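Local coordinates for protein pullulanase (Bacillus acidopullulyticus, PDB 2WAN) that hydrolyses the alpha-1,6-glucosidic linkages of pullulan and, as in related debranching enzymes, probably those of branched starch polysaccharides, at residues 677-682 and 727-732; 429-434 and 771-776. All coordinates share one frame; numbering follows the deposited sequence.

Interaction 1 of 2, residues 677-682 and 727-732; sequences GVFNDN and ETINYV
Val-678 is held to both sides of Thr-728: its N donates to Glu-727 O (2.8 Å), and its O accepts from Ile-729 N in a nearly straight bond (N-H...O 174°). A third bond, from Asn-680 N to Ile-729 O (2.9 Å), completes the parallel pairing of the sixth and seventh strands of the (beta/alpha)8 barrel, which is the catalytic fold of the alpha-amylase family. Just past this pairing the Asn-680 side chain does two jobs. With CG anti to the backbone N (chi1 -174°), it crosses toward the seventh strand, where ND2 makes a weak, bent bond to Thr-728 OG1 (3.1 Å). OD1 turns to the start of helix 681-688 and caps Ile-683 N. Thr-728 OG1 in turn donates to Asn-730 OD1 (2.9 Å), coming in from above the amide plane, so this one hydroxyl bridges Asn-730 and, through the weak bond, the N-cap residue Asn-680. Val-678 and Thr-728 point to one face of the sheet, where Phe-721 packs on the valine. Phe-679 and Ile-729 share the other face, together with Phe-775 of the eighth strand. There the isoleucine CG2 branch rests against Phe-679 CE1 (3.7 Å), the two side chains meeting at a slant. Further along, Phe-679 and Tyr-731 form a T-shaped pair, with ring centroids 5.2 Å apart and planes inclined at 69°; the phenylalanine supplies the edge and the tyrosine the face. The tyrosine hydroxyl, at the far end of the ring, bonds to Arg-684 of helix 681-688. Phe-679 CD1 sits above the tyrosine ring, displaced toward its rim, 3.9 Å from Tyr-731 CE1.

Interaction 2 of 2, residues 429-434 and 771-776; sequences NPVDEV and QGVPFM
Pro-430 O is enclosed from two directions. Glu-433 N, just past the 3-10 turn 430-432, donates back to it (3.0 Å), and the forked side chain of Val-773 presses against it with both methyls, CG1 at 3.5 Å and CG2 at 3.6 Å. The fork is set by a first torsion that places CG1 anti to the backbone N (chi1 -173°), and CG2 then also reaches the ring carbon Pro-430 CB. The turn is fixed at its start by an Asx turn: Val-431 N points almost straight (176°) at Asn-429 OD1, 3.1 Å away, in the carbonyl plane and on a lone pair. Asn-429 O meanwhile accepts from Asp-432 N, so this asparagine holds the turn through both side chain and backbone. The 429-434 segment leads directly into 435-438, the first strand of the (beta/alpha)8 barrel, while 773-777 is the eighth, so the contact lies at the seam where the barrel closes; Pro-774 and Ile-435 pair through their backbones there. No hydrogen bond joins the two segments themselves. Glu-433 O instead lies against the ring of Pro-774, 3.3 Å from CD, at a position whose nitrogen carries no hydrogen to donate. One residue on, Val-434 and Pro-774 cross at about a right angle, with the valine CG2 3.9 Å from the proline CG. Helices 753-769 and 811-826 cover this pair, through Phe-768 and Asn-825 on Val-434 and through Val-767 and Arg-824 on Pro-774. At the other end of the contact, Gly-772 takes a backbone conformation suited to glycine (phi 121°), and its carbonyl O meets Val-431 CB and CG1, both 3.5 Å away.

From the N terminus, the chain passes through the beta-rich modules and reaches 429-434, the approach to the first barrel strand. It then winds through the next strands and helices to 677-682, at the sixth strand. After 44 residues, with helices 681-688 and 707-714 but no strand among them, 727-732 returns with the seventh strand, and interaction 1 closes that short loop. Then 771-776 leads into the eighth strand, back beside the start, so interaction 2 closes a loop of 336 residues that encloses interaction 1 entirely. The two do not cross. They meet where strands seven and eight lie side by side, Asn-730 bonding to Val-773 and Gln-771, and together they run from strand six, across seven and eight, to the approach to strand one.

Interaction 1 of 2, residues 677-682 and 727-732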
ATOM      1  N   GLY A 677      -8.100  -2.289   5.853  1.00 10.62           N
ATOM      2  CA  GLY A 677      -8.779  -3.041   4.791  1.00 11.24           C
ATOM      3  C   GLY A 677      -8.000  -3.160   3.501  1.00 11.42           C
ATOM      4  O   GLY A 677      -7.040  -2.417   3.263  1.00 11.80           O
ATOM      5  N   VAL A 678      -8.384  -4.128   2.663  1.00 10.38           N
ATOM      6  CA  VAL A 678      -7.730  -4.308   1.361  1.00  9.80           C
ATOM      7  C   VAL A 678      -8.756  -4.322   0.238  1.00  9.86           C
ATOM      8  O   VAL A 678      -9.839  -4.862   0.398  1.00 11.66           O
ATOM      9  CB  VAL A 678      -6.847  -5.593   1.301  1.00  9.62           C
ATOM     10  CG1 VAL A 678      -5.689  -5.474   2.268  1.00 10.90           C
ATOM     11  CG2 VAL A 678      -7.687  -6.869   1.601  1.00 11.73           C
ATOM     12  N   PHE A 679      -8.410  -3.716  -0.892  1.00 10.03           N
ATOM     13  CA  PHE A 679      -9.256  -3.777  -2.070  1.00 10.01           C
ATOM     14  C   PHE A 679      -9.437  -5.230  -2.477  1.00 12.85           C
ATOM     15  O   PHE A 679      -8.465  -5.999  -2.563  1.00 12.71           O
ATOM     16  CB  PHE A 679      -8.639  -2.987  -3.221  1.00 10.11           C
ATOM     17  CG  PHE A 679      -8.883  -1.523  -3.119  1.00 11.88           C
ATOM     18  CD1 PHE A 679     -10.137  -0.997  -3.451  1.00 12.52           C
ATOM     19  CD2 PHE A 679      -7.885  -0.673  -2.660  1.00 12.12           C
ATOM     20  CE1 PHE A 679     -10.406   0.389  -3.342  1.00 12.62           C
ATOM     21  CE2 PHE A 679      -8.139   0.710  -2.561  1.00 13.41           C
ATOM     22  CZ  PHE A 679      -9.384   1.232  -2.914  1.00 10.86           C
ATOM     23  N   ASN A 680     -10.689  -5.596  -2.702  1.00 11.64           N
ATOM     24  CA  ASN A 680     -11.059  -6.978  -2.950  1.00 11.58           C
ATOM     25  C   ASN A 680     -11.131  -7.270  -4.443  1.00 11.22           C
ATOM     26  O   ASN A 680     -12.176  -7.150  -5.064  1.00 12.36           O
ATOM     27  CB  ASN A 680     -12.382  -7.290  -2.231  1.00 10.06           C
ATOM     28  CG  ASN A 680     -12.766  -8.761  -2.325  1.00 10.47           C
ATOM     29  OD1 ASN A 680     -12.160  -9.517  -3.078  1.00 12.26           O
ATOM     30  ND2 ASN A 680     -13.796  -9.163  -1.572  1.00 12.07           N
ATOM     31  N   ASP A 681      -9.997  -7.634  -5.023  1.00 10.64           N
ATOM     32  CA  ASP A 681      -9.999  -7.985  -6.437  1.00 14.32           C
ATOM     33  C   ASP A 681     -10.721  -9.309  -6.727  1.00 14.26           C
ATOM     34  O   ASP A 681     -11.085  -9.563  -7.888  1.00 12.46           O
ATOM     35  CB  ASP A 681      -8.590  -7.916  -7.070  1.00 13.62           C
ATOM     36  CG  ASP A 681      -7.551  -8.789  -6.366  1.00 18.49           C
ATOM     37  OD1 ASP A 681      -7.680  -9.086  -5.160  1.00 18.02           O
ATOM     38  OD2 ASP A 681      -6.571  -9.153  -7.046  1.00 24.02           O
ATOM     39  N   ASN A 682     -10.958 -10.134  -5.701  1.00 13.43           N
ATOM     40  CA  ASN A 682     -11.739 -11.369  -5.917  1.00 13.81           C
ATOM     41  C   ASN A 682     -13.198 -11.068  -6.287  1.00 13.18           C
ATOM     42  O   ASN A 682     -13.728 -11.612  -7.272  1.00 14.02           O
ATOM     43  CB  ASN A 682     -11.697 -12.307  -4.707  1.00 13.47           C
ATOM     44  CG  ASN A 682     -10.317 -12.903  -4.457  1.00 13.56           C
ATOM     45  OD1 ASN A 682      -9.413 -12.809  -5.300  1.00 17.25           O
ATOM     46  ND2 ASN A 682     -10.157 -13.538  -3.296  1.00 15.59           N
ATOM     47  N   GLU A 727     -12.389  -5.426   6.872  1.00 10.49           N
ATOM     48  CA  GLU A 727     -11.117  -5.665   6.177  1.00  9.77           C
ATOM     49  C   GLU A 727     -11.215  -5.804   4.662  1.00  9.56           C
ATOM     50  O   GLU A 727     -10.180  -5.894   3.991  1.00 11.21           O
ATOM     51  CB  GLU A 727     -10.410  -6.909   6.760  1.00  9.88           C
ATOM     52  CG  GLU A 727     -10.106  -6.702   8.236  1.00 11.12           C
ATOM     53  CD  GLU A 727      -9.564  -7.952   8.908  1.00 16.53           C
ATOM     54  OE1 GLU A 727      -9.419  -8.990   8.221  1.00 13.90           O
ATOM     55  OE2 GLU A 727      -9.294  -7.883  10.123  1.00 14.24           O
ATOM     56  N   THR A 728     -12.443  -5.819   4.125  1.00 10.40           N
ATOM     57  CA  THR A 728     -12.616  -5.897   2.676  1.00 11.40           C
ATOM     58  C   THR A 728     -13.256  -4.633   2.121  1.00 11.02           C
ATOM     59  O   THR A 728     -14.338  -4.209   2.574  1.00 10.43           O
ATOM     60  CB  THR A 728     -13.419  -7.168   2.211  1.00  9.90           C
ATOM     61  OG1 THR A 728     -13.565  -7.133   0.783  1.00 11.75           O
ATOM     62  CG2 THR A 728     -14.838  -7.233   2.868  1.00 12.71           C
ATOM     63  N   ILE A 729     -12.574  -4.043   1.140  1.00  9.80           N
ATOM     64  CA  ILE A 729     -13.132  -2.943   0.340  1.00 10.69           C
ATOM     65  C   ILE A 729     -13.702  -3.548  -0.947  1.00 10.41           C
ATOM     66  O   ILE A 729     -12.957  -3.925  -1.859  1.00 10.95           O
ATOM     67  CB  ILE A 729     -12.071  -1.866   0.010  1.00  9.32           C
ATOM     68  CG1 ILE A 729     -11.204  -1.534   1.239  1.00 11.81           C
ATOM     69  CG2 ILE A 729     -12.755  -0.583  -0.604  1.00  9.25           C
ATOM     70  CD1 ILE A 729     -11.985  -0.987   2.468  1.00 13.14           C
ATOM     71  N   ASN A 730     -15.032  -3.634  -1.008  1.00  9.11           N
ATOM     72  CA  ASN A 730     -15.710  -4.278  -2.126  1.00  9.98           C
ATOM     73  C   ASN A 730     -15.878  -3.276  -3.255  1.00 12.23           C
ATOM     74  O   ASN A 730     -16.275  -2.132  -3.021  1.00 11.02           O
ATOM     75  CB  ASN A 730     -17.092  -4.773  -1.679  1.00  9.60           C
ATOM     76  CG  ASN A 730     -17.004  -5.853  -0.623  1.00 11.90           C
ATOM     77  OD1 ASN A 730     -16.083  -6.677  -0.638  1.00 10.30           O
ATOM     78  ND2 ASN A 730     -17.964  -5.867   0.294  1.00 10.40           N
ATOM     79  N   TYR A 731     -15.581  -3.706  -4.480  1.00 10.25           N
ATOM     80  CA  TYR A 731     -15.687  -2.782  -5.614  1.00 10.15           C
ATOM     81  C   TYR A 731     -15.717  -3.548  -6.920  1.00 10.92           C
ATOM     82  O   TYR A 731     -15.386  -4.761  -6.961  1.00 11.65           O
ATOM     83  CB  TYR A 731     -14.536  -1.751  -5.619  1.00  8.72           C
ATOM     84  CG  TYR A 731     -13.186  -2.288  -6.082  1.00  6.69           C
ATOM     85  CD1 TYR A 731     -12.563  -3.359  -5.437  1.00 12.76           C
ATOM     86  CD2 TYR A 731     -12.527  -1.710  -7.171  1.00 13.76           C
ATOM     87  CE1 TYR A 731     -11.302  -3.844  -5.879  1.00 12.51           C
ATOM     88  CE2 TYR A 731     -11.277  -2.184  -7.611  1.00 15.74           C
ATOM     89  CZ  TYR A 731     -10.677  -3.249  -6.959  1.00 13.72           C
ATOM     90  OH  TYR A 731      -9.450  -3.707  -7.394  1.00 16.20           O
ATOM     91  N   VAL A 732     -16.118  -2.829  -7.965  1.00 10.74           N
ATOM     92  CA  VAL A 732     -16.086  -3.357  -9.327  1.00 10.38           C
ATOM     93  C   VAL A 732     -15.189  -2.515 -10.257  1.00 11.32           C
ATOM     94  O   VAL A 732     -14.579  -3.073 -11.172  1.00 11.30           O
ATOM     95  CB  VAL A 732     -17.520  -3.574  -9.885  1.00  9.24           C
ATOM     96  CG1 VAL A 732     -18.257  -2.259 -10.042  1.00 10.69           C
ATOM     97  CG2 VAL A 732     -17.484  -4.348 -11.247  1.00 12.15           C
TER

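Interaction 2 of 2, residues 429-434 and 771-776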
ATOM      1  N   ASN A 429     -17.539   2.153  12.463  1.00 12.37           N
ATOM      2  CA  ASN A 429     -16.840   1.034  11.848  1.00 11.13           C
ATOM      3  C   ASN A 429     -16.661   1.327  10.358  1.00 10.51           C
ATOM      4  O   ASN A 429     -17.511   1.989   9.777  1.00 11.92           O
ATOM      5  CB  ASN A 429     -17.647  -0.262  12.032  1.00 11.18           C
ATOM      6  CG  ASN A 429     -16.843  -1.492  11.681  1.00 13.43           C
ATOM      7  OD1 ASN A 429     -16.716  -1.874  10.503  1.00 12.02           O
ATOM      8  ND2 ASN A 429     -16.247  -2.106  12.705  1.00 14.11           N
ATOM      9  N   PRO A 430     -15.571   0.843   9.744  1.00 10.53           N
ATOM     10  CA  PRO A 430     -15.403   1.109   8.293  1.00 11.10           C
ATOM     11  C   PRO A 430     -16.564   0.649   7.411  1.00 10.05           C
ATOM     12  O   PRO A 430     -16.797   1.260   6.351  1.00  9.67           O
ATOM     13  CB  PRO A 430     -14.133   0.347   7.943  1.00 11.11           C
ATOM     14  CG  PRO A 430     -13.319   0.444   9.246  1.00 11.54           C
ATOM     15  CD  PRO A 430     -14.333   0.286  10.342  1.00 10.01           C
ATOM     16  N   VAL A 431     -17.291  -0.397   7.828  1.00 10.06           N
ATOM     17  CA  VAL A 431     -18.437  -0.887   7.026  1.00  9.11           C
ATOM     18  C   VAL A 431     -19.582   0.125   6.916  1.00 10.28           C
ATOM     19  O   VAL A 431     -20.513  -0.081   6.128  1.00 10.84           O
ATOM     20  CB  VAL A 431     -19.012  -2.255   7.513  1.00  9.59           C
ATOM     21  CG1 VAL A 431     -17.929  -3.357   7.464  1.00 11.25           C
ATOM     22  CG2 VAL A 431     -19.656  -2.173   8.901  1.00  8.17           C
ATOM     23  N   ASP A 432     -19.495   1.210   7.691  1.00  9.17           N
ATOM     24  CA  ASP A 432     -20.469   2.288   7.671  1.00  9.61           C
ATOM     25  C   ASP A 432     -20.145   3.363   6.628  1.00  9.30           C
ATOM     26  O   ASP A 432     -20.909   4.334   6.492  1.00 10.96           O
ATOM     27  CB  ASP A 432     -20.574   2.948   9.058  1.00  8.80           C
ATOM     28  CG  ASP A 432     -21.067   1.970  10.127  1.00 13.85           C
ATOM     29  OD1 ASP A 432     -21.865   1.074   9.789  1.00 12.15           O
ATOM     30  OD2 ASP A 432     -20.636   2.094  11.282  1.00 13.91           O
ATOM     31  N   GLU A 433     -19.038   3.204   5.908  1.00 10.06           N
ATOM     32  CA  GLU A 433     -18.694   4.172   4.848  1.00  9.41           C
ATOM     33  C   GLU A 433     -19.170   3.687   3.485  1.00 10.95           C
ATOM     34  O   GLU A 433     -19.206   2.495   3.234  1.00 10.59           O
ATOM     35  CB  GLU A 433     -17.182   4.437   4.800  1.00 11.78           C
ATOM     36  CG  GLU A 433     -16.661   5.105   6.082  1.00 13.11           C
ATOM     37  CD  GLU A 433     -15.380   5.882   5.908  1.00 14.68           C
ATOM     38  OE1 GLU A 433     -14.635   5.631   4.935  1.00 12.87           O
ATOM     39  OE2 GLU A 433     -15.119   6.768   6.764  1.00 13.33           O
ATOM     40  N   VAL A 434     -19.580   4.631   2.637  1.00  9.12           N
ATOM     41  CA  VAL A 434     -19.759   4.369   1.196  1.00  9.27           C
ATOM     42  C   VAL A 434     -18.824   5.345   0.494  1.00 10.41           C
ATOM     43  O   VAL A 434     -19.073   6.565   0.464  1.00 11.27           O
ATOM     44  CB  VAL A 434     -21.209   4.563   0.719  1.00  9.33           C
ATOM     45  CG1 VAL A 434     -21.318   4.075  -0.737  1.00  9.75           C
ATOM     46  CG2 VAL A 434     -22.164   3.752   1.584  1.00 11.45           C
ATOM     47  N   GLN A 771     -21.973  -7.494   2.657  1.00  9.30           N
ATOM     48  CA  GLN A 771     -21.239  -7.137   3.883  1.00 10.15           C
ATOM     49  C   GLN A 771     -19.826  -6.676   3.515  1.00  9.63           C
ATOM     50  O   GLN A 771     -19.228  -7.189   2.564  1.00  9.49           O
ATOM     51  CB  GLN A 771     -21.163  -8.334   4.847  1.00 10.24           C
ATOM     52  CG  GLN A 771     -22.532  -8.942   5.206  1.00 12.35           C
ATOM     53  CD  GLN A 771     -23.423  -7.980   5.980  1.00 11.50           C
ATOM     54  OE1 GLN A 771     -22.969  -7.299   6.897  1.00 12.00           O
ATOM     55  NE2 GLN A 771     -24.701  -7.926   5.610  1.00  9.36           N
ATOM     56  N   GLY A 772     -19.285  -5.717   4.270  1.00 10.48           N
ATOM     57  CA  GLY A 772     -17.983  -5.145   3.942  1.00 10.05           C
ATOM     58  C   GLY A 772     -18.066  -3.643   3.711  1.00  9.39           C
ATOM     59  O   GLY A 772     -19.044  -2.983   4.122  1.00  9.00           O
ATOM     60  N   VAL A 773     -17.021  -3.101   3.084  1.00  9.67           N
ATOM     61  CA  VAL A 773     -16.939  -1.659   2.843  1.00  9.34           C
ATOM     62  C   VAL A 773     -17.159  -1.333   1.369  1.00  8.10           C
ATOM     63  O   VAL A 773     -16.283  -1.599   0.551  1.00 12.17           O
ATOM     64  CB  VAL A 773     -15.579  -1.058   3.285  1.00  8.53           C
ATOM     65  CG1 VAL A 773     -15.635   0.484   3.172  1.00 11.68           C
ATOM     66  CG2 VAL A 773     -15.233  -1.496   4.734  1.00 11.31           C
ATOM     67  N   PRO A 774     -18.320  -0.754   1.020  1.00 10.19           N
ATOM     68  CA  PRO A 774     -18.533  -0.504  -0.410  1.00  8.89           C
ATOM     69  C   PRO A 774     -17.759   0.711  -0.936  1.00 11.10           C
ATOM     70  O   PRO A 774     -17.758   1.773  -0.302  1.00 10.90           O
ATOM     71  CB  PRO A 774     -20.039  -0.242  -0.492  1.00  8.46           C
ATOM     72  CG  PRO A 774     -20.384   0.324   0.867  1.00 11.44           C
ATOM     73  CD  PRO A 774     -19.530  -0.483   1.815  1.00  9.44           C
ATOM     74  N   PHE A 775     -17.183   0.564  -2.126  1.00  9.65           N
ATOM     75  CA  PHE A 775     -16.383   1.619  -2.758  1.00 10.38           C
ATOM     76  C   PHE A 775     -16.863   1.711  -4.188  1.00  9.76           C
ATOM     77  O   PHE A 775     -17.163   0.667  -4.815  1.00 10.17           O
ATOM     78  CB  PHE A 775     -14.899   1.177  -2.747  1.00 10.29           C
ATOM     79  CG  PHE A 775     -13.985   2.004  -3.632  1.00 10.72           C
ATOM     80  CD1 PHE A 775     -13.163   2.994  -3.084  1.00 10.62           C
ATOM     81  CD2 PHE A 775     -13.913   1.763  -5.004  1.00  9.90           C
ATOM     82  CE1 PHE A 775     -12.283   3.727  -3.895  1.00 11.88           C
ATOM     83  CE2 PHE A 775     -13.058   2.497  -5.817  1.00  9.53           C
ATOM     84  CZ  PHE A 775     -12.251   3.496  -5.262  1.00 10.39           C
ATOM     85  N   MET A 776     -16.931   2.934  -4.712  1.00 10.48           N
ATOM     86  CA  MET A 776     -17.261   3.124  -6.138  1.00 11.36           C
ATOM     87  C   MET A 776     -16.365   4.189  -6.753  1.00 11.94           C
ATOM     88  O   MET A 776     -15.972   5.164  -6.078  1.00  9.78           O
ATOM     89  CB  MET A 776     -18.741   3.502  -6.313  1.00 13.85           C
ATOM     90  CG  MET A 776     -19.137   4.840  -5.661  1.00 12.03           C
ATOM     91  SD  MET A 776     -20.855   5.322  -5.878  1.00 11.63           S
ATOM     92  CE  MET A 776     -20.872   5.758  -7.623  1.00 15.86           C
TER